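Local coordinates for protein TP_0956 (Treponema pallidum subsp. pallidum, PDB 3U64) that is a tetratricopeptide-repeat lipoprotein of the syphilis spirochete, the T-component of a TRAP transporter, and probably works through protein-protein contacts in ligand uptake, at residues F31-V34 with F35-D39; P275-K278 with L279-I282; L186-A189 with C190-P194; A200-N203 with V204-K207. All coordinates share one frame; numbering follows the deposited sequence.

The four contacts are local turns of an almost wholly helical chain, and they fall into two pairs. Contact 1, near the start of the modelled chain, touches contact 2, with centres about 9 Å apart. T36 O lies 2.9 Å from L279 N, a probable hydrogen bond. Contacts 3 and 4 sit on the successive helices 176-192 and 196-211, with centres about 11 Å apart. Here W202 NE1 probably bonds P194 O at 2.7 Å, and C190 SG packs on V201 and L205. Between the pairs the nearest atoms, of contacts 2 and 4, are about 9 Å apart. Sulfate, probably from the crystallisation liquor, lies about 3 Å from the P194 side chain and about 4 Å from that of K207.

Contact 1: F31-V34 with F35-D39; sequences FTRV and FTEED
F31 and F35 form the tight part of this contact, a T-shaped ring pair. The edge of F35 points at the face of F31, with planes 88° apart and centroids 5.1 Å apart. F35 CE2 comes closest, 3.3 Å from F31 CZ, and sits toward the rim of the F31 ring. With chi1 at 174°, the F31 ring swings away from its own N and its face meets F35. V34 CG2 packs obliquely on F35 CD2 at 3.7 Å. V34 and F35 are buried; F35 also rests on V44 and L48 of helix 41-61, while F31 and V34 pack on A57 of the second subunit. E38, also buried, forms salt bridges with K53 and R112 of the second subunit. This is one short helical turn near the start of the modelled chain. T32 O accepts twice, from T36 N at 2.8 Å and, at a poorer angle of 136°, from F35 N. E37 N bonds R33 O at 3.0 Å as the helix ends. The side carrying T32 and R33 is exposed and looser. R33 crosses E37 at about a right angle, and their CG atoms are 4.0 Å apart. The charged ends do not meet. The E37 carboxylate serves N277 and K278, and T36 OG1 donates to E37 OE2 at 3.0 Å.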
loop_
_atom_site.group_PDB
_atom_site.type_symbol
_atom_site.label_atom_id
_atom_site.label_comp_id
_atom_site.label_asym_id
_atom_site.label_seq_id
_atom_site.Cartn_x
_atom_site.Cartn_y
_atom_site.Cartn_z
ATOM N N PHE A 31 -13.403 12.443 -6.961
ATOM C CA PHE A 31 -12.302 11.745 -6.320
ATOM C C PHE A 31 -11.612 10.855 -7.355
ATOM O O PHE A 31 -10.428 10.514 -7.235
ATOM C CB PHE A 31 -12.891 10.904 -5.175
ATOM C CG PHE A 31 -11.909 9.983 -4.483
ATOM C CD1 PHE A 31 -10.708 10.464 -3.984
ATOM C CD2 PHE A 31 -12.226 8.643 -4.278
ATOM C CE1 PHE A 31 -9.815 9.617 -3.320
ATOM C CE2 PHE A 31 -11.344 7.784 -3.616
ATOM C CZ PHE A 31 -10.134 8.274 -3.137
ATOM N N THR A 32 -12.357 10.488 -8.387
ATOM C CA THR A 32 -11.813 9.626 -9.421
ATOM C C THR A 32 -10.807 10.366 -10.314
ATOM O O THR A 32 -9.890 9.758 -10.855
ATOM C CB THR A 32 -12.929 9.007 -10.266
ATOM O OG1 THR A 32 -13.510 10.016 -11.092
ATOM C CG2 THR A 32 -14.005 8.398 -9.359
ATOM N N ARG A 33 -10.988 11.673 -10.451
ATOM C CA ARG A 33 -10.077 12.530 -11.214
ATOM C C ARG A 33 -8.619 12.412 -10.738
ATOM O O ARG A 33 -7.689 12.362 -11.546
ATOM C CB ARG A 33 -10.546 13.985 -11.121
ATOM C CG ARG A 33 -9.802 14.964 -12.021
ATOM C CD ARG A 33 -10.174 16.400 -11.659
ATOM N NE ARG A 33 -9.442 17.394 -12.440
ATOM C CZ ARG A 33 -9.371 18.685 -12.124
ATOM N NH1 ARG A 33 -9.981 19.139 -11.037
ATOM N NH2 ARG A 33 -8.683 19.525 -12.891
ATOM N N VAL A 34 -8.419 12.342 -9.427
ATOM C CA VAL A 34 -7.068 12.202 -8.897
ATOM C C VAL A 34 -6.424 10.874 -9.242
ATOM O O VAL A 34 -5.202 10.755 -9.196
ATOM C CB VAL A 34 -6.980 12.493 -7.380
ATOM C CG1 VAL A 34 -7.456 13.909 -7.108
ATOM C CG2 VAL A 34 -7.778 11.492 -6.570
ATOM N N PHE A 35 -7.237 9.879 -9.600
ATOM C CA PHE A 35 -6.696 8.610 -10.074
ATOM C C PHE A 35 -6.575 8.592 -11.595
ATOM O O PHE A 35 -5.527 8.234 -12.115
ATOM C CB PHE A 35 -7.500 7.404 -9.553
ATOM C CG PHE A 35 -7.429 7.242 -8.059
ATOM C CD1 PHE A 35 -6.424 6.494 -7.473
ATOM C CD2 PHE A 35 -8.343 7.875 -7.236
ATOM C CE1 PHE A 35 -6.335 6.375 -6.089
ATOM C CE2 PHE A 35 -8.261 7.748 -5.851
ATOM C CZ PHE A 35 -7.259 7.003 -5.283
ATOM N N THR A 36 -7.619 9.019 -12.303
ATOM C CA THR A 36 -7.655 8.890 -13.767
ATOM C C THR A 36 -6.732 9.848 -14.512
ATOM O O THR A 36 -6.374 9.595 -15.673
ATOM C CB THR A 36 -9.096 9.026 -14.343
ATOM O OG1 THR A 36 -9.609 10.337 -14.069
ATOM C CG2 THR A 36 -10.005 7.976 -13.727
ATOM N N GLU A 37 -6.341 10.938 -13.857
ATOM C CA GLU A 37 -5.411 11.891 -14.479
ATOM C C GLU A 37 -3.973 11.736 -13.957
ATOM O O GLU A 37 -3.080 12.525 -14.269
ATOM C CB GLU A 37 -5.914 13.326 -14.301
ATOM C CG GLU A 37 -7.351 13.538 -14.817
ATOM C CD GLU A 37 -7.627 12.810 -16.137
ATOM O OE1 GLU A 37 -6.759 12.863 -17.044
ATOM O OE2 GLU A 37 -8.706 12.174 -16.264
ATOM N N GLU A 38 -3.769 10.705 -13.154
ATOM C CA GLU A 38 -2.470 10.419 -12.565
ATOM C C GLU A 38 -1.491 9.990 -13.674
ATOM O O GLU A 38 -1.905 9.398 -14.681
ATOM C CB GLU A 38 -2.650 9.343 -11.483
ATOM C CG GLU A 38 -1.445 9.020 -10.625
ATOM C CD GLU A 38 -0.838 10.232 -9.972
ATOM O OE1 GLU A 38 -1.181 10.527 -8.817
ATOM O OE2 GLU A 38 -0.007 10.893 -10.611
ATOM N N ASP A 39 -0.212 10.346 -13.526
ATOM C CA ASP A 39 0.831 9.791 -14.402
ATOM C C ASP A 39 1.809 8.856 -13.663
ATOM O O ASP A 39 2.668 8.221 -14.276
ATOM C CB ASP A 39 1.576 10.876 -15.211
ATOM C CG ASP A 39 2.209 11.960 -14.335
ATOM O OD1 ASP A 39 2.451 11.718 -13.142
ATOM O OD2 ASP A 39 2.473 13.068 -14.856
#

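Contact 2: P275-K278 with L279-I282; sequences PHNK and LLVI
N277 and K278 meet V281 and I282 at the N-terminal start of helix 278-293. N277 holds the N-cap position, but its side chain makes no capping bond. Its backbone O does the work instead: V281 N reaches N277 O at 3.1 Å, and the bond is nearly straight at 172°. The next bond follows the same pattern, I282 N to K278 O at 3.0 Å. Round the turn, the N277 side chain lies beside L280, and that of K278 beside I282. V281 points its CB toward the preceding residues, and its CG2 branch lies 3.7 Å from N277 O. N277 ND2 approaches L280 CD2 loosely, at 4.2 Å. K278 and I282 are one turn apart and also touch loosely, with K278 CG 4.4 Å from I282 CG1. The K278 chain starts with CG anti to the backbone N (chi1 -167°) and bends at chi3. Its NZ then forms a salt bridge with E272. At the backbone, E37 OE2 accepts from N277 N and E37 OE1 from K278 N. Those two bonds tie the helix start to the segment after helix 33-36. L279 is buried and packs on L41 and V44 of helix 41-61. I282 CG1, beside its backbone N (chi1 -58°), comes 3.1 Å from K278 O.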
loop_
_atom_site.group_PDB
_atom_site.type_symbol
_atom_site.label_atom_id
_atom_site.label_comp_id
_atom_site.label_asym_id
_atom_site.label_seq_id
_atom_site.Cartn_x
_atom_site.Cartn_y
_atom_site.Cartn_z
ATOM N N PRO A 275 -7.738 14.838 -23.151
ATOM C CA PRO A 275 -8.767 15.534 -22.368
ATOM C C PRO A 275 -9.039 14.839 -21.035
ATOM O O PRO A 275 -9.441 15.476 -20.072
ATOM C CB PRO A 275 -10.010 15.456 -23.259
ATOM C CG PRO A 275 -9.542 14.922 -24.588
ATOM C CD PRO A 275 -8.285 14.179 -24.348
ATOM N N HIS A 276 -8.832 13.530 -20.986
ATOM C CA HIS A 276 -9.006 12.802 -19.741
ATOM C C HIS A 276 -8.416 11.401 -19.851
ATOM O O HIS A 276 -7.920 11.014 -20.913
ATOM C CB HIS A 276 -10.484 12.760 -19.328
ATOM C CG HIS A 276 -11.335 11.910 -20.216
ATOM N ND1 HIS A 276 -11.121 11.803 -21.575
ATOM C CD2 HIS A 276 -12.394 11.111 -19.940
ATOM C CE1 HIS A 276 -12.011 10.977 -22.096
ATOM N NE2 HIS A 276 -12.797 10.546 -21.126
ATOM N N ASN A 277 -8.461 10.659 -18.744
ATOM C CA ASN A 277 -7.868 9.321 -18.648
ATOM C C ASN A 277 -6.386 9.237 -18.993
ATOM O O ASN A 277 -5.899 8.220 -19.495
ATOM C CB ASN A 277 -8.693 8.289 -19.428
ATOM C CG ASN A 277 -10.005 7.945 -18.718
ATOM O OD1 ASN A 277 -10.139 8.157 -17.513
ATOM N ND2 ASN A 277 -10.970 7.419 -19.463
ATOM N N LYS A 278 -5.660 10.304 -18.691
ATOM C CA LYS A 278 -4.212 10.263 -18.837
ATOM C C LYS A 278 -3.625 8.958 -18.277
ATOM O O LYS A 278 -2.745 8.349 -18.890
ATOM C CB LYS A 278 -3.550 11.484 -18.181
ATOM C CG LYS A 278 -2.090 11.646 -18.581
ATOM C CD LYS A 278 -1.295 12.488 -17.591
ATOM C CE LYS A 278 -1.690 13.938 -17.622
ATOM N NZ LYS A 278 -0.970 14.710 -16.574
ATOM N N LEU A 279 -4.116 8.501 -17.129
ATOM C CA LEU A 279 -3.572 7.275 -16.543
ATOM C C LEU A 279 -3.718 6.068 -17.488
ATOM O O LEU A 279 -2.781 5.307 -17.703
ATOM C CB LEU A 279 -4.227 6.977 -15.196
ATOM C CG LEU A 279 -3.801 5.649 -14.541
ATOM C CD1 LEU A 279 -2.334 5.640 -14.160
ATOM C CD2 LEU A 279 -4.655 5.328 -13.328
ATOM N N LEU A 280 -4.896 5.890 -18.060
ATOM C CA LEU A 280 -5.110 4.744 -18.936
ATOM C C LEU A 280 -4.251 4.834 -20.206
ATOM O O LEU A 280 -3.694 3.835 -20.652
ATOM C CB LEU A 280 -6.596 4.594 -19.270
ATOM C CG LEU A 280 -7.441 3.976 -18.145
ATOM C CD1 LEU A 280 -7.313 4.752 -16.846
ATOM C CD2 LEU A 280 -8.908 3.869 -18.548
ATOM N N VAL A 281 -4.123 6.037 -20.764
ATOM C CA VAL A 281 -3.233 6.261 -21.903
ATOM C C VAL A 281 -1.791 5.839 -21.584
ATOM O O VAL A 281 -1.161 5.123 -22.374
ATOM C CB VAL A 281 -3.299 7.741 -22.369
ATOM C CG1 VAL A 281 -2.183 8.062 -23.380
ATOM C CG2 VAL A 281 -4.684 8.039 -22.949
ATOM N N ILE A 282 -1.285 6.273 -20.426
ATOM C CA ILE A 282 0.043 5.864 -19.948
ATOM C C ILE A 282 0.163 4.354 -19.877
ATOM O O ILE A 282 1.185 3.789 -20.282
ATOM C CB ILE A 282 0.378 6.390 -18.518
ATOM C CG1 ILE A 282 0.315 7.917 -18.449
ATOM C CG2 ILE A 282 1.762 5.862 -18.053
ATOM C CD1 ILE A 282 1.220 8.573 -19.394
#

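Contact 3: L186-A189 with C190-P194; sequences LERA and CDLWP
L186-A189 and C190-P194 form the last turns of helix 176-192, where four successive backbone bonds run from C190 N, D191 N, L192 N and W193 N to L186 O, E187 O, R188 O and A189 O. The last, W193 N to A189 O, is short at 2.8 Å but bent to 138°, where W193 leaves the helix. R188 carries the side-chain contact. L192 lies over one face of its guanidinium, with L192 CG 3.8 Å above the plane and over its centre. L192 CD1 is 3.7 Å from R188 NE. The bend at chi2 (65°) brings the guanidinium to L192. Beside it, one water joins R188 and D191: R188 NH1 donates to it at 3.0 Å, and it donates to D191 OD2 at 2.8 Å. On the buried side, A189 packs on V152 and L155 of helix 152-166, and C190 faces helix 196-211. With C147 O bonded to NH2, a weak bond from NE to L144 O, the water, and L192 over one face, the rotation of the guanidinium is probably limited. R188 NH1 and D191 OD2 are 4.9 Å apart. The water probably lets D191 offset part of the arginine charge without a direct salt bridge.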
loop_
_atom_site.group_PDB
_atom_site.type_symbol
_atom_site.label_atom_id
_atom_site.label_comp_id
_atom_site.label_asym_id
_atom_site.label_seq_id
_atom_site.Cartn_x
_atom_site.Cartn_y
_atom_site.Cartn_z
ATOM N N LEU A 186 -22.799 -8.206 -23.927
ATOM C CA LEU A 186 -22.058 -7.199 -24.683
ATOM C C LEU A 186 -22.801 -6.830 -25.984
ATOM O O LEU A 186 -22.989 -5.643 -26.302
ATOM C CB LEU A 186 -20.626 -7.683 -24.957
ATOM C CG LEU A 186 -19.698 -7.711 -23.731
ATOM C CD1 LEU A 186 -18.402 -8.427 -24.045
ATOM C CD2 LEU A 186 -19.398 -6.309 -23.206
ATOM N N GLU A 187 -23.257 -7.843 -26.716
ATOM C CA GLU A 187 -24.003 -7.598 -27.948
ATOM C C GLU A 187 -25.308 -6.861 -27.708
ATOM O O GLU A 187 -25.745 -6.086 -28.557
ATOM C CB GLU A 187 -24.269 -8.892 -28.702
ATOM C CG GLU A 187 -23.008 -9.484 -29.253
ATOM C CD GLU A 187 -23.266 -10.737 -30.031
ATOM O OE1 GLU A 187 -24.453 -11.102 -30.211
ATOM O OE2 GLU A 187 -22.277 -11.362 -30.459
ATOM N N ARG A 188 -25.922 -7.080 -26.552
ATOM C CA ARG A 188 -27.146 -6.353 -26.234
ATOM C C ARG A 188 -26.866 -4.871 -25.952
ATOM O O ARG A 188 -27.631 -4.007 -26.374
ATOM C CB ARG A 188 -27.890 -6.998 -25.069
ATOM C CG ARG A 188 -29.095 -6.204 -24.623
ATOM C CD ARG A 188 -30.191 -6.130 -25.695
ATOM N NE ARG A 188 -31.378 -5.475 -25.132
ATOM C CZ ARG A 188 -32.346 -4.892 -25.838
ATOM N NH1 ARG A 188 -32.301 -4.882 -27.159
ATOM N NH2 ARG A 188 -33.368 -4.317 -25.217
ATOM N N ALA A 189 -25.777 -4.583 -25.242
ATOM C CA ALA A 189 -25.332 -3.203 -25.028
ATOM C C ALA A 189 -25.098 -2.484 -26.358
ATOM O O ALA A 189 -25.454 -1.318 -26.518
ATOM C CB ALA A 189 -24.054 -3.169 -24.189
ATOM N N CYS A 190 -24.491 -3.184 -27.311
ATOM C CA CYS A 190 -24.268 -2.630 -28.659
ATOM C C CYS A 190 -25.539 -2.219 -29.354
ATOM O O CYS A 190 -25.594 -1.138 -29.941
ATOM C CB CYS A 190 -23.550 -3.627 -29.582
ATOM S SG CYS A 190 -21.841 -3.749 -29.244
ATOM N N ASP A 191 -26.535 -3.108 -29.325
ATOM C CA ASP A 191 -27.836 -2.848 -29.941
ATOM C C ASP A 191 -28.469 -1.635 -29.288
ATOM O O ASP A 191 -28.989 -0.754 -29.963
ATOM C CB ASP A 191 -28.778 -4.053 -29.787
ATOM C CG ASP A 191 -28.241 -5.313 -30.451
ATOM O OD1 ASP A 191 -27.509 -5.191 -31.452
ATOM O OD2 ASP A 191 -28.549 -6.430 -29.980
ATOM N N LEU A 192 -28.423 -1.605 -27.959
ATOM C CA LEU A 192 -29.040 -0.538 -27.178
ATOM C C LEU A 192 -28.380 0.816 -27.422
ATOM O O LEU A 192 -29.066 1.840 -27.552
ATOM C CB LEU A 192 -28.962 -0.894 -25.682
ATOM C CG LEU A 192 -30.122 -1.764 -25.196
ATOM C CD1 LEU A 192 -29.925 -2.299 -23.786
ATOM C CD2 LEU A 192 -31.460 -0.968 -25.318
ATOM N N TRP A 193 -27.047 0.810 -27.512
ATOM C CA TRP A 193 -26.273 2.045 -27.450
ATOM C C TRP A 193 -24.880 1.880 -28.097
ATOM O O TRP A 193 -23.855 1.894 -27.405
ATOM C CB TRP A 193 -26.181 2.467 -25.978
ATOM C CG TRP A 193 -25.671 3.837 -25.711
ATOM C CD1 TRP A 193 -25.072 4.689 -26.597
ATOM C CD2 TRP A 193 -25.697 4.524 -24.450
ATOM N NE1 TRP A 193 -24.721 5.862 -25.964
ATOM C CE2 TRP A 193 -25.096 5.787 -24.649
ATOM C CE3 TRP A 193 -26.167 4.190 -23.173
ATOM C CZ2 TRP A 193 -24.953 6.718 -23.618
ATOM C CZ3 TRP A 193 -26.033 5.116 -22.149
ATOM C CH2 TRP A 193 -25.431 6.374 -22.381
ATOM N N PRO A 194 -24.849 1.745 -29.439
ATOM C CA PRO A 194 -23.649 1.462 -30.247
ATOM C C PRO A 194 -22.457 2.329 -29.857
ATOM O O PRO A 194 -21.319 1.843 -29.843
ATOM C CB PRO A 194 -24.072 1.848 -31.674
ATOM C CG PRO A 194 -25.559 1.858 -31.685
ATOM C CD PRO A 194 -26.057 1.958 -30.267
HETATM O O HOH W 1 -31.080 -6.943 -28.985
#

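Contact 4: A200-N203 with V204-K207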
loop_
_atom_site.group_PDB
_atom_site.type_symbol
_atom_site.label_atom_id
_atom_site.label_comp_id
_atom_site.label_asym_id
_atom_site.label_seq_id
_atom_site.Cartn_x
_atom_site.Cartn_y
_atom_site.Cartn_z
ATOM N N ALA A 200 -16.458 1.661 -26.659
ATOM C CA ALA A 200 -15.732 0.717 -25.798
ATOM C C ALA A 200 -16.212 -0.744 -25.890
ATOM O O ALA A 200 -15.414 -1.687 -25.741
ATOM C CB ALA A 200 -15.781 1.182 -24.353
ATOM N N VAL A 201 -17.514 -0.936 -26.108
ATOM C CA VAL A 201 -18.067 -2.285 -26.223
ATOM C C VAL A 201 -17.493 -3.017 -27.448
ATOM O O VAL A 201 -17.141 -4.190 -27.367
ATOM C CB VAL A 201 -19.605 -2.290 -26.309
ATOM C CG1 VAL A 201 -20.139 -3.717 -26.105
ATOM C CG2 VAL A 201 -20.196 -1.338 -25.290
ATOM N N TRP A 202 -17.403 -2.309 -28.572
ATOM C CA TRP A 202 -16.896 -2.883 -29.806
ATOM C C TRP A 202 -15.467 -3.315 -29.650
ATOM O O TRP A 202 -15.022 -4.265 -30.300
ATOM C CB TRP A 202 -16.975 -1.869 -30.941
ATOM C CG TRP A 202 -18.359 -1.433 -31.197
ATOM C CD1 TRP A 202 -18.902 -0.222 -30.904
ATOM C CD2 TRP A 202 -19.404 -2.219 -31.774
ATOM N NE1 TRP A 202 -20.220 -0.196 -31.276
ATOM C CE2 TRP A 202 -20.556 -1.406 -31.822
ATOM C CE3 TRP A 202 -19.473 -3.519 -32.283
ATOM C CZ2 TRP A 202 -21.771 -1.853 -32.357
ATOM C CZ3 TRP A 202 -20.685 -3.964 -32.811
ATOM C CH2 TRP A 202 -21.816 -3.130 -32.839
ATOM N N ASN A 203 -14.745 -2.588 -28.805
ATOM C CA ASN A 203 -13.358 -2.911 -28.514
ATOM C C ASN A 203 -13.236 -4.281 -27.827
ATOM O O ASN A 203 -12.466 -5.141 -28.260
ATOM C CB ASN A 203 -12.715 -1.792 -27.677
ATOM C CG ASN A 203 -11.239 -2.032 -27.421
ATOM O OD1 ASN A 203 -10.794 -2.125 -26.274
ATOM N ND2 ASN A 203 -10.479 -2.169 -28.492
ATOM N N VAL A 204 -14.005 -4.491 -26.764
ATOM C CA VAL A 204 -13.981 -5.782 -26.081
ATOM C C VAL A 204 -14.467 -6.903 -27.010
ATOM O O VAL A 204 -13.914 -7.993 -27.000
ATOM C CB VAL A 204 -14.787 -5.760 -24.777
ATOM C CG1 VAL A 204 -14.786 -7.129 -24.137
ATOM C CG2 VAL A 204 -14.206 -4.730 -23.823
ATOM N N LEU A 205 -15.471 -6.625 -27.840
ATOM C CA LEU A 205 -15.983 -7.647 -28.758
ATOM C C LEU A 205 -14.943 -8.015 -29.815
ATOM O O LEU A 205 -14.807 -9.191 -30.194
ATOM C CB LEU A 205 -17.306 -7.216 -29.416
ATOM C CG LEU A 205 -18.514 -7.277 -28.486
ATOM C CD1 LEU A 205 -19.769 -6.670 -29.125
ATOM C CD2 LEU A 205 -18.743 -8.727 -28.072
ATOM N N THR A 206 -14.222 -7.014 -30.306
ATOM C CA THR A 206 -13.184 -7.275 -31.310
ATOM C C THR A 206 -12.195 -8.270 -30.725
ATOM O O THR A 206 -11.886 -9.290 -31.330
ATOM C CB THR A 206 -12.432 -5.999 -31.708
ATOM O OG1 THR A 206 -13.368 -5.045 -32.230
ATOM C CG2 THR A 206 -11.370 -6.310 -32.795
ATOM N N LYS A 207 -11.737 -7.978 -29.515
ATOM C CA LYS A 207 -10.781 -8.835 -28.842
ATOM C C LYS A 207 -11.347 -10.224 -28.596
ATOM O O LYS A 207 -10.668 -11.212 -28.835
ATOM C CB LYS A 207 -10.285 -8.186 -27.555
ATOM C CG LYS A 207 -9.499 -6.919 -27.832
ATOM C CD LYS A 207 -8.714 -6.401 -26.614
ATOM C CE LYS A 207 -9.611 -5.661 -25.654
ATOM N NZ LYS A 207 -8.821 -5.108 -24.510
#
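T206 grips W202 O twice. Its OG1 donates at 2.7 Å to W202 O, and its backbone N donates to the same oxygen at 2.9 Å. The two donors come from opposite faces of the carbonyl plane. With chi1 -59° T206 OG1 lies beside its own backbone N, from where it reaches W202 O. Of the other backbone bonds, L205 N meets V201 O at 3.0 Å and K207 N meets N203 O at 3.2 Å, while V204 N to A200 O is weak at 3.3 Å. L205 packs back on the preceding turn, its CD1 4.2 Å from V201 CG1 and more loosely against the W202 indole. On another side, N203 and K207 cross obliquely, with N203 OD1 3.8 Å from K207 CE. Further out, N203 ND2 bonds T244 OG1, which probably fixes the turn of the amide. The W202 indole, held at its nitrogen by P194, stacks with H229. The contact is an inner piece of helix 196-211, within the helical repeat fold. V201, W202 and L205 pack on C190 of helix 176-192, V204 on Y156 of helix 152-166, and T206 on A226 and F227 of helix 220-233.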